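Local coordinates for esterase D (Lactobacillus rhamnosus, PDB 3DKR), which probably hydrolyses carboxylic esters as a member of the alpha/beta-hydrolase fold, at residues Pro74-Val85 and Phe106-Ile117; Ile127-Val135 and Leu166-Thr174. One frame throughout, in Å; residues are numbered along the deposited sequence.

Contact 1: Pro74-Val85 and Phe106-Ile117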
loop_
_atom_site.group_PDB
_atom_site.type_symbol
_atom_site.label_atom_id
_atom_site.label_comp_id
_atom_site.label_asym_id
_atom_site.label_seq_id
_atom_site.Cartn_x
_atom_site.Cartn_y
_atom_site.Cartn_z
ATOM N N PRO A 74 -8.398 -9.647 -3.912
ATOM C CA PRO A 74 -7.995 -9.312 -2.537
ATOM C C PRO A 74 -7.554 -10.490 -1.697
ATOM O O PRO A 74 -6.681 -10.330 -0.838
ATOM C CB PRO A 74 -9.241 -8.636 -1.960
ATOM C CG PRO A 74 -9.923 -8.056 -3.170
ATOM C CD PRO A 74 -9.725 -9.092 -4.236
ATOM N N ASP A 75 -8.138 -11.668 -1.909
ATOM C CA ASP A 75 -7.747 -12.834 -1.132
ATOM C C ASP A 75 -6.329 -13.266 -1.475
ATOM O O ASP A 75 -5.520 -13.535 -0.576
ATOM C CB ASP A 75 -8.774 -13.961 -1.299
ATOM C CG ASP A 75 -10.133 -13.569 -0.757
ATOM O OD1 ASP A 75 -10.210 -13.095 0.407
ATOM O OD2 ASP A 75 -11.118 -13.679 -1.525
ATOM N N ILE A 76 -6.004 -13.283 -2.764
ATOM C CA ILE A 76 -4.627 -13.597 -3.208
ATOM C C ILE A 76 -3.645 -12.567 -2.648
ATOM O O ILE A 76 -2.584 -12.919 -2.109
ATOM C CB ILE A 76 -4.528 -13.660 -4.753
ATOM C CG1 ILE A 76 -5.332 -14.850 -5.278
ATOM C CG2 ILE A 76 -3.079 -13.738 -5.205
ATOM C CD1 ILE A 76 -5.521 -14.878 -6.788
ATOM N N TRP A 77 -4.006 -11.293 -2.767
ATOM C CA TRP A 77 -3.114 -10.212 -2.345
ATOM C C TRP A 77 -2.925 -10.237 -0.833
ATOM O O TRP A 77 -1.839 -9.909 -0.330
ATOM C CB TRP A 77 -3.640 -8.848 -2.801
ATOM C CG TRP A 77 -3.814 -8.787 -4.287
ATOM C CD1 TRP A 77 -3.061 -9.428 -5.224
ATOM C CD2 TRP A 77 -4.779 -8.009 -5.003
ATOM N NE1 TRP A 77 -3.508 -9.109 -6.491
ATOM C CE2 TRP A 77 -4.570 -8.249 -6.381
ATOM C CE3 TRP A 77 -5.820 -7.152 -4.616
ATOM C CZ2 TRP A 77 -5.363 -7.654 -7.369
ATOM C CZ3 TRP A 77 -6.601 -6.558 -5.610
ATOM C CH2 TRP A 77 -6.362 -6.811 -6.963
ATOM N N TRP A 78 -3.961 -10.631 -0.106
ATOM C CA TRP A 78 -3.824 -10.797 1.345
ATOM C C TRP A 78 -2.860 -11.942 1.675
ATOM O O TRP A 78 -1.973 -11.794 2.521
ATOM C CB TRP A 78 -5.195 -11.006 1.995
ATOM C CG TRP A 78 -5.177 -11.394 3.452
ATOM C CD1 TRP A 78 -5.853 -12.425 4.017
ATOM C CD2 TRP A 78 -4.465 -10.746 4.526
ATOM N NE1 TRP A 78 -5.622 -12.473 5.371
ATOM C CE2 TRP A 78 -4.767 -11.459 5.711
ATOM C CE3 TRP A 78 -3.609 -9.647 4.602
ATOM C CZ2 TRP A 78 -4.243 -11.103 6.957
ATOM C CZ3 TRP A 78 -3.078 -9.288 5.861
ATOM C CH2 TRP A 78 -3.398 -10.022 7.008
ATOM N N ALA A 79 -3.002 -13.082 1.011
ATOM C CA ALA A 79 -2.040 -14.177 1.219
ATOM C C ALA A 79 -0.601 -13.720 0.898
ATOM O O ALA A 79 0.356 -14.081 1.589
ATOM C CB ALA A 79 -2.399 -15.379 0.343
ATOM N N GLU A 80 -0.450 -12.933 -0.158
ATOM C CA GLU A 80 0.877 -12.460 -0.567
ATOM C C GLU A 80 1.460 -11.501 0.476
ATOM O O GLU A 80 2.651 -11.553 0.790
ATOM C CB GLU A 80 0.818 -11.826 -1.962
ATOM C CG GLU A 80 0.563 -12.896 -3.031
ATOM C CD GLU A 80 0.250 -12.384 -4.442
ATOM O OE1 GLU A 80 -0.200 -11.234 -4.625
ATOM O OE2 GLU A 80 0.481 -13.166 -5.404
ATOM N N SER A 81 0.611 -10.642 1.020
ATOM C CA SER A 81 1.044 -9.684 2.050
ATOM C C SER A 81 1.450 -10.417 3.316
ATOM O O SER A 81 2.468 -10.092 3.942
ATOM C CB SER A 81 -0.087 -8.712 2.387
ATOM O OG SER A 81 -0.523 -7.966 1.259
ATOM N N SER A 82 0.655 -11.404 3.697
ATOM C CA SER A 82 0.926 -12.216 4.886
ATOM C C SER A 82 2.251 -12.974 4.744
ATOM O O SER A 82 3.052 -13.089 5.695
ATOM C CB SER A 82 -0.224 -13.203 5.106
ATOM O OG SER A 82 -1.461 -12.532 5.312
ATOM N N ALA A 83 2.466 -13.545 3.562
ATOM C CA ALA A 83 3.720 -14.245 3.278
ATOM C C ALA A 83 4.920 -13.303 3.354
ATOM O O ALA A 83 6.012 -13.674 3.822
ATOM C CB ALA A 83 3.658 -14.914 1.889
ATOM N N ALA A 84 4.727 -12.077 2.884
ATOM C CA ALA A 84 5.798 -11.101 2.886
ATOM C C ALA A 84 6.164 -10.740 4.321
ATOM O O ALA A 84 7.335 -10.601 4.654
ATOM C CB ALA A 84 5.383 -9.854 2.109
ATOM N N VAL A 85 5.154 -10.545 5.158
ATOM C CA VAL A 85 5.400 -10.265 6.585
ATOM C C VAL A 85 6.186 -11.432 7.226
ATOM O O VAL A 85 7.203 -11.219 7.890
ATOM C CB VAL A 85 4.085 -10.005 7.329
ATOM C CG1 VAL A 85 4.305 -10.020 8.851
ATOM C CG2 VAL A 85 3.468 -8.679 6.873
ATOM N N PHE A 106 -4.038 -4.178 3.530
ATOM C CA PHE A 106 -3.379 -5.387 4.011
ATOM C C PHE A 106 -2.411 -5.091 5.161
ATOM O O PHE A 106 -2.281 -5.899 6.072
ATOM C CB PHE A 106 -2.686 -6.112 2.862
ATOM C CG PHE A 106 -3.614 -6.377 1.701
ATOM C CD1 PHE A 106 -4.807 -7.045 1.907
ATOM C CD2 PHE A 106 -3.316 -5.921 0.422
ATOM C CE1 PHE A 106 -5.681 -7.282 0.845
ATOM C CE2 PHE A 106 -4.176 -6.162 -0.632
ATOM C CZ PHE A 106 -5.360 -6.824 -0.421
ATOM N N ALA A 107 -1.762 -3.923 5.139
ATOM C CA ALA A 107 -0.909 -3.520 6.271
ATOM C C ALA A 107 -1.711 -3.446 7.551
ATOM O O ALA A 107 -1.280 -3.924 8.601
ATOM C CB ALA A 107 -0.236 -2.176 6.014
ATOM N N MET A 108 -2.904 -2.863 7.464
ATOM C CA MET A 108 -3.753 -2.738 8.643
ATOM C C MET A 108 -4.258 -4.109 9.070
ATOM O O MET A 108 -4.298 -4.396 10.271
ATOM C CB MET A 108 -4.890 -1.749 8.410
ATOM C CG MET A 108 -4.428 -0.305 8.208
ATOM S SD MET A 108 -3.267 0.339 9.457
ATOM C CE MET A 108 -4.141 -0.071 10.977
ATOM N N LYS A 109 -4.634 -4.971 8.126
ATOM C CA LYS A 109 -5.108 -6.303 8.499
ATOM C C LYS A 109 -3.972 -7.114 9.140
ATOM O O LYS A 109 -4.203 -7.914 10.052
ATOM C CB LYS A 109 -5.718 -7.053 7.316
ATOM C CG LYS A 109 -6.558 -8.245 7.728
ATOM C CD LYS A 109 -7.164 -8.946 6.529
ATOM C CE LYS A 109 -8.057 -10.110 6.941
ATOM N NZ LYS A 109 -9.389 -9.672 7.456
ATOM N N ALA A 110 -2.743 -6.879 8.677
ATOM C CA ALA A 110 -1.558 -7.472 9.298
ATOM C C ALA A 110 -1.413 -7.042 10.757
ATOM O O ALA A 110 -1.234 -7.885 11.646
ATOM C CB ALA A 110 -0.310 -7.102 8.495
ATOM N N LEU A 111 -1.516 -5.741 11.019
ATOM C CA LEU A 111 -1.434 -5.250 12.404
ATOM C C LEU A 111 -2.533 -5.888 13.275
ATOM O O LEU A 111 -2.299 -6.236 14.445
ATOM C CB LEU A 111 -1.508 -3.726 12.469
ATOM C CG LEU A 111 -0.334 -2.985 11.825
ATOM C CD1 LEU A 111 -0.547 -1.481 11.882
ATOM C CD2 LEU A 111 0.980 -3.371 12.478
ATOM N N GLU A 112 -3.722 -6.034 12.703
ATOM C CA GLU A 112 -4.866 -6.604 13.425
ATOM C C GLU A 112 -4.720 -8.098 13.737
ATOM O O GLU A 112 -5.207 -8.563 14.771
ATOM C CB GLU A 112 -6.138 -6.441 12.594
ATOM C CG GLU A 112 -6.612 -5.011 12.383
ATOM C CD GLU A 112 -7.707 -4.862 11.299
ATOM O OE1 GLU A 112 -8.013 -5.843 10.579
ATOM O OE2 GLU A 112 -8.270 -3.737 11.209
ATOM N N THR A 113 -4.150 -8.867 12.811
ATOM C CA THR A 113 -4.314 -10.335 12.847
ATOM C C THR A 113 -3.046 -11.195 12.792
ATOM O O THR A 113 -3.129 -12.406 13.042
ATOM C CB THR A 113 -5.251 -10.816 11.709
ATOM O OG1 THR A 113 -4.596 -10.678 10.449
ATOM C CG2 THR A 113 -6.565 -10.036 11.705
ATOM N N LEU A 114 -1.906 -10.608 12.412
ATOM C CA LEU A 114 -0.675 -11.391 12.249
ATOM C C LEU A 114 0.273 -11.124 13.405
ATOM O O LEU A 114 0.309 -10.006 13.940
ATOM C CB LEU A 114 0.006 -11.047 10.928
ATOM C CG LEU A 114 -0.770 -11.404 9.665
ATOM C CD1 LEU A 114 -0.023 -10.975 8.396
ATOM C CD2 LEU A 114 -1.110 -12.892 9.596
ATOM N N PRO A 115 1.062 -12.139 13.782
ATOM C CA PRO A 115 1.965 -11.966 14.916
ATOM C C PRO A 115 3.303 -11.319 14.573
ATOM O O PRO A 115 3.726 -11.329 13.414
ATOM C CB PRO A 115 2.210 -13.405 15.361
ATOM C CG PRO A 115 2.167 -14.175 14.124
ATOM C CD PRO A 115 1.146 -13.507 13.232
ATOM N N GLY A 116 3.976 -10.795 15.594
ATOM C CA GLY A 116 5.377 -10.425 15.484
ATOM C C GLY A 116 5.654 -9.086 14.823
ATOM O O GLY A 116 6.795 -8.800 14.500
ATOM N N ILE A 117 4.628 -8.256 14.627
ATOM C CA ILE A 117 4.822 -6.945 13.983
ATOM C C ILE A 117 4.924 -5.796 14.996
ATOM O O ILE A 117 4.044 -5.608 15.834
ATOM C CB ILE A 117 3.688 -6.630 12.978
ATOM C CG1 ILE A 117 3.549 -7.755 11.947
ATOM C CG2 ILE A 117 3.963 -5.288 12.280
ATOM C CD1 ILE A 117 2.254 -7.684 11.094
#
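The indole of Trp78 carries Lys109 on one face: the aliphatic chain of the lysine crosses it at about a right angle, with CD 3.6 Å from the centroid of the six-membered ring, a CH-pi contact only 14° off the normal. Thr113 OG1 reaches the ring edge near its plane, 3.5 Å from Trp78 CZ2, and is itself tied to Lys109 O. With CG anti to the backbone N (chi1 171°), the indole swings across to the second helix and enters a hole formed by Phe106, Lys109, Ala110 and Thr113. Phe106 returns the knob: its ring lodges among Pro74, Trp77, Trp78 and Ser81, one face against the Trp77-Trp78 peptide. Trp77 CB meets Phe106 CE2 at 3.5 Å, while the Trp77 indole leads away to Ser58, whose O accepts from NE1. Farther along, Val85 CG1 meets Ile117 CD1 at 3.8 Å, and Leu114 CD1 packs against Trp78 CH2. No hydrogen bond joins the segments; the axes of the two short segments cross at -60°, 9.9 Å apart at their closest. This is helix-helix packing on one side of an alpha/beta-hydrolase sheet. Helix 101-113 begins at the predicted nucleophile Ser101, just after strand 94-99, consistent with a nucleophile elbow. Phe106 and Ser81 touch Leu28 of strand 23-28, Val85 and Ile117 touch Val97 of strand 94-99, and helix 155-178 adds Phe172 beside Phe106 and Trp78.

Contact 2: Ile127-Val135 and Leu166-Thr174. With ACT (acetate ion), chain C.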
loop_
_atom_site.group_PDB
_atom_site.type_symbol
_atom_site.label_atom_id
_atom_site.label_comp_id
_atom_site.label_asym_id
_atom_site.label_seq_id
_atom_site.Cartn_x
_atom_site.Cartn_y
_atom_site.Cartn_z
ATOM N N ILE A 127 -9.283 1.768 0.292
ATOM C CA ILE A 127 -10.275 1.717 -0.764
ATOM C C ILE A 127 -11.552 1.207 -0.133
ATOM O O ILE A 127 -11.657 0.014 0.166
ATOM C CB ILE A 127 -9.798 0.775 -1.889
ATOM C CG1 ILE A 127 -8.488 1.296 -2.493
ATOM C CG2 ILE A 127 -10.868 0.622 -2.970
ATOM C CD1 ILE A 127 -7.808 0.339 -3.429
ATOM N N LEU A 128 -12.494 2.123 0.086
ATOM C CA LEU A 128 -13.786 1.821 0.732
ATOM C C LEU A 128 -14.964 2.238 -0.149
ATOM O O LEU A 128 -14.849 3.141 -0.979
ATOM C CB LEU A 128 -13.870 2.520 2.097
ATOM C CG LEU A 128 -13.008 1.877 3.184
ATOM C CD1 LEU A 128 -12.925 2.788 4.399
ATOM C CD2 LEU A 128 -13.537 0.510 3.615
ATOM N N PRO A 129 -16.126 1.599 0.043
ATOM C CA PRO A 129 -17.219 1.831 -0.907
ATOM C C PRO A 129 -17.665 3.283 -0.932
ATOM O O PRO A 129 -17.884 3.888 0.124
ATOM C CB PRO A 129 -18.329 0.891 -0.426
ATOM C CG PRO A 129 -17.975 0.561 0.998
ATOM C CD PRO A 129 -16.487 0.623 1.087
ATOM N N GLY A 130 -17.736 3.837 -2.143
ATOM C CA GLY A 130 -18.222 5.185 -2.377
ATOM C C GLY A 130 -17.207 6.293 -2.191
ATOM O O GLY A 130 -17.538 7.465 -2.397
ATOM N N LYS A 131 -15.969 5.930 -1.838
ATOM C CA LYS A 131 -14.951 6.904 -1.418
ATOM C C LYS A 131 -13.708 6.929 -2.303
ATOM O O LYS A 131 -12.611 7.283 -1.842
ATOM C CB LYS A 131 -14.541 6.587 0.014
ATOM C CG LYS A 131 -15.710 6.470 0.977
ATOM C CD LYS A 131 -16.422 7.780 1.123
ATOM C CE LYS A 131 -17.369 7.803 2.329
ATOM N NZ LYS A 131 -17.917 9.167 2.542
ATOM N N HIS A 132 -13.874 6.543 -3.564
ATOM C CA HIS A 132 -12.762 6.527 -4.499
ATOM C C HIS A 132 -13.152 6.918 -5.914
ATOM O O HIS A 132 -14.306 6.764 -6.343
ATOM C CB HIS A 132 -12.034 5.167 -4.494
ATOM C CG HIS A 132 -12.930 3.970 -4.447
ATOM N ND1 HIS A 132 -13.605 3.493 -5.553
ATOM C CD2 HIS A 132 -13.228 3.125 -3.432
ATOM C CE1 HIS A 132 -14.288 2.412 -5.214
ATOM N NE2 HIS A 132 -14.075 2.166 -3.933
ATOM N N HIS A 133 -12.164 7.453 -6.621
ATOM C CA HIS A 133 -12.242 7.737 -8.046
ATOM C C HIS A 133 -11.152 6.916 -8.744
ATOM O O HIS A 133 -10.221 7.482 -9.308
ATOM C CB HIS A 133 -12.002 9.225 -8.295
ATOM C CG HIS A 133 -13.075 10.118 -7.758
ATOM N ND1 HIS A 133 -13.247 10.349 -6.413
ATOM C CD2 HIS A 133 -14.001 10.877 -8.391
ATOM C CE1 HIS A 133 -14.251 11.194 -6.238
ATOM N NE2 HIS A 133 -14.728 11.525 -7.422
ATOM N N LEU A 134 -11.271 5.589 -8.686
ATOM C CA LEU A 134 -10.268 4.680 -9.254
ATOM C C LEU A 134 -10.586 4.244 -10.681
ATOM O O LEU A 134 -9.707 3.723 -11.378
ATOM C CB LEU A 134 -10.111 3.445 -8.365
ATOM C CG LEU A 134 -9.301 3.737 -7.106
ATOM C CD1 LEU A 134 -9.531 2.621 -6.102
ATOM C CD2 LEU A 134 -7.798 3.875 -7.408
ATOM N N VAL A 135 -11.825 4.451 -11.128
ATOM C CA VAL A 135 -12.210 3.965 -12.451
ATOM C C VAL A 135 -11.553 4.782 -13.562
ATOM O O VAL A 135 -10.940 4.210 -14.457
ATOM C CB VAL A 135 -13.734 3.893 -12.644
ATOM C CG1 VAL A 135 -14.059 3.616 -14.099
ATOM C CG2 VAL A 135 -14.323 2.795 -11.754
ATOM N N LEU A 166 -13.424 -3.801 -7.910
ATOM C CA LEU A 166 -13.515 -2.716 -6.929
ATOM C C LEU A 166 -14.478 -3.099 -5.812
ATOM O O LEU A 166 -14.211 -2.824 -4.638
ATOM C CB LEU A 166 -13.933 -1.392 -7.571
ATOM C CG LEU A 166 -12.831 -0.738 -8.402
ATOM C CD1 LEU A 166 -13.333 0.513 -9.115
ATOM C CD2 LEU A 166 -11.591 -0.401 -7.552
ATOM N N ALA A 167 -15.593 -3.741 -6.163
ATOM C CA ALA A 167 -16.542 -4.214 -5.145
ATOM C C ALA A 167 -15.857 -5.200 -4.208
ATOM O O ALA A 167 -16.059 -5.143 -3.001
ATOM C CB ALA A 167 -17.756 -4.878 -5.808
ATOM N N ALA A 168 -15.042 -6.098 -4.756
ATOM C CA ALA A 168 -14.344 -7.095 -3.951
ATOM C C ALA A 168 -13.366 -6.427 -2.990
ATOM O O ALA A 168 -13.245 -6.824 -1.828
ATOM C CB ALA A 168 -13.598 -8.066 -4.846
ATOM N N ILE A 169 -12.644 -5.439 -3.498
ATOM C CA ILE A 169 -11.720 -4.661 -2.659
ATOM C C ILE A 169 -12.459 -3.919 -1.553
ATOM O O ILE A 169 -12.097 -4.007 -0.365
ATOM C CB ILE A 169 -10.892 -3.671 -3.496
ATOM C CG1 ILE A 169 -10.011 -4.428 -4.487
ATOM C CG2 ILE A 169 -10.017 -2.818 -2.580
ATOM C CD1 ILE A 169 -9.425 -3.535 -5.590
ATOM N N ASP A 170 -13.513 -3.194 -1.939
ATOM C CA ASP A 170 -14.377 -2.500 -0.976
ATOM C C ASP A 170 -14.799 -3.472 0.148
ATOM O O ASP A 170 -14.667 -3.190 1.344
ATOM C CB ASP A 170 -15.664 -1.999 -1.666
ATOM C CG ASP A 170 -15.463 -0.772 -2.566
ATOM O OD1 ASP A 170 -14.438 -0.069 -2.479
ATOM O OD2 ASP A 170 -16.404 -0.517 -3.372
ATOM N N GLN A 171 -15.297 -4.635 -0.250
ATOM C CA GLN A 171 -15.831 -5.611 0.696
ATOM C C GLN A 171 -14.745 -6.067 1.680
ATOM O O GLN A 171 -14.930 -6.069 2.901
ATOM C CB GLN A 171 -16.428 -6.790 -0.079
ATOM C CG GLN A 171 -16.874 -7.954 0.785
ATOM C CD GLN A 171 -17.645 -9.015 -0.004
ATOM O OE1 GLN A 171 -17.983 -8.818 -1.182
ATOM N NE2 GLN A 171 -17.926 -10.140 0.643
ATOM N N PHE A 172 -13.592 -6.443 1.141
ATOM C CA PHE A 172 -12.472 -6.900 1.971
ATOM C C PHE A 172 -12.070 -5.795 2.932
ATOM O O PHE A 172 -11.792 -6.023 4.119
ATOM C CB PHE A 172 -11.300 -7.257 1.060
ATOM C CG PHE A 172 -10.166 -7.941 1.774
ATOM C CD1 PHE A 172 -10.022 -9.317 1.742
ATOM C CD2 PHE A 172 -9.250 -7.204 2.489
ATOM C CE1 PHE A 172 -8.981 -9.937 2.422
ATOM C CE2 PHE A 172 -8.203 -7.824 3.147
ATOM C CZ PHE A 172 -8.077 -9.175 3.118
ATOM N N ALA A 173 -12.030 -4.577 2.408
ATOM C CA ALA A 173 -11.653 -3.406 3.199
ATOM C C ALA A 173 -12.650 -3.093 4.329
ATOM O O ALA A 173 -12.248 -2.657 5.418
ATOM C CB ALA A 173 -11.471 -2.181 2.283
ATOM N N THR A 174 -13.949 -3.293 4.090
ATOM C CA THR A 174 -14.912 -3.035 5.164
ATOM C C THR A 174 -14.682 -3.973 6.347
ATOM O O THR A 174 -14.840 -3.584 7.502
ATOM C CB THR A 174 -16.399 -3.134 4.701
ATOM O OG1 THR A 174 -16.701 -4.443 4.213
ATOM C CG2 THR A 174 -16.724 -2.064 3.630
HETATM C C ACT C . -14.548 4.909 -8.818
HETATM O O ACT C . -14.142 5.464 -9.857
HETATM O OXT ACT C . -13.680 4.337 -8.124
HETATM C CH3 ACT C . -16.001 4.906 -8.435
#
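His132 and Asp170 approach from opposite directions and join through NE2 and OD1, a hydrogen bond of 2.7 Å with an angle of 156° at the proton. Asp170 OD1 offers its syn lone pair close to the imidazole plane, although ring and carboxylate planes are turned 33° apart. Beside this bond the packing is close. Ile127 CG2 meets Ile169 CG2 at 3.6 Å, and Ala173 CB presses to 3.1 Å from Ile127 O, a carbonyl buried here without a polar partner. Leu128 turns its CD2 back onto the same Ala173 methyl. The type II turn Leu128-Lys131 carries the chain outward, where the exposed Pro129 slides past the Asp170 carboxylate in the opposite direction and also meets Thr174 CG2. At the other end Leu166 splits its methyls between Leu134 and Val135, bordering a bound acetate that probably came from the crystallisation liquor. His132 ND1 donates to acetate OXT at 2.7 Å, nearly straight at 170°; Leu134 N also gives to OXT, and Val135 N to the other oxygen. The amides lie where the chain enters helix 134-149, an end whose dipole would probably favour an anion. Ile127 touches the predicted nucleophile Ser101 and Leu134 lies near the predicted His226, so the loop borders the predicted catalytic site. With a carboxylate at each ring nitrogen, the imidazole of His132 is probably protonated, flanked by Asp170 and the acetate.

How the contacts relate
Helix 155-178 connects the two contacts: Phe172, which takes no part in contact 2, packs on Lys109 and its aromatic neighbours in contact 1, and Pro74 touches Ala168. Contact 1 pairs two helices that lie against the sheet, and it is held by interlocking aromatic and aliphatic side chains. Contact 2 instead joins a helix to an irregular loop and the start of helix 134-149, combining a small apolar patch with polar groups that bind an anion. Contact 1 is the more buried, its centre about 11 Å from the chain centre against about 14 Å. Contact 2 comes nearer the predicted nucleophile, with Ile127 about 4 Å from Ser101 between side chains, against about 10 Å for Phe106.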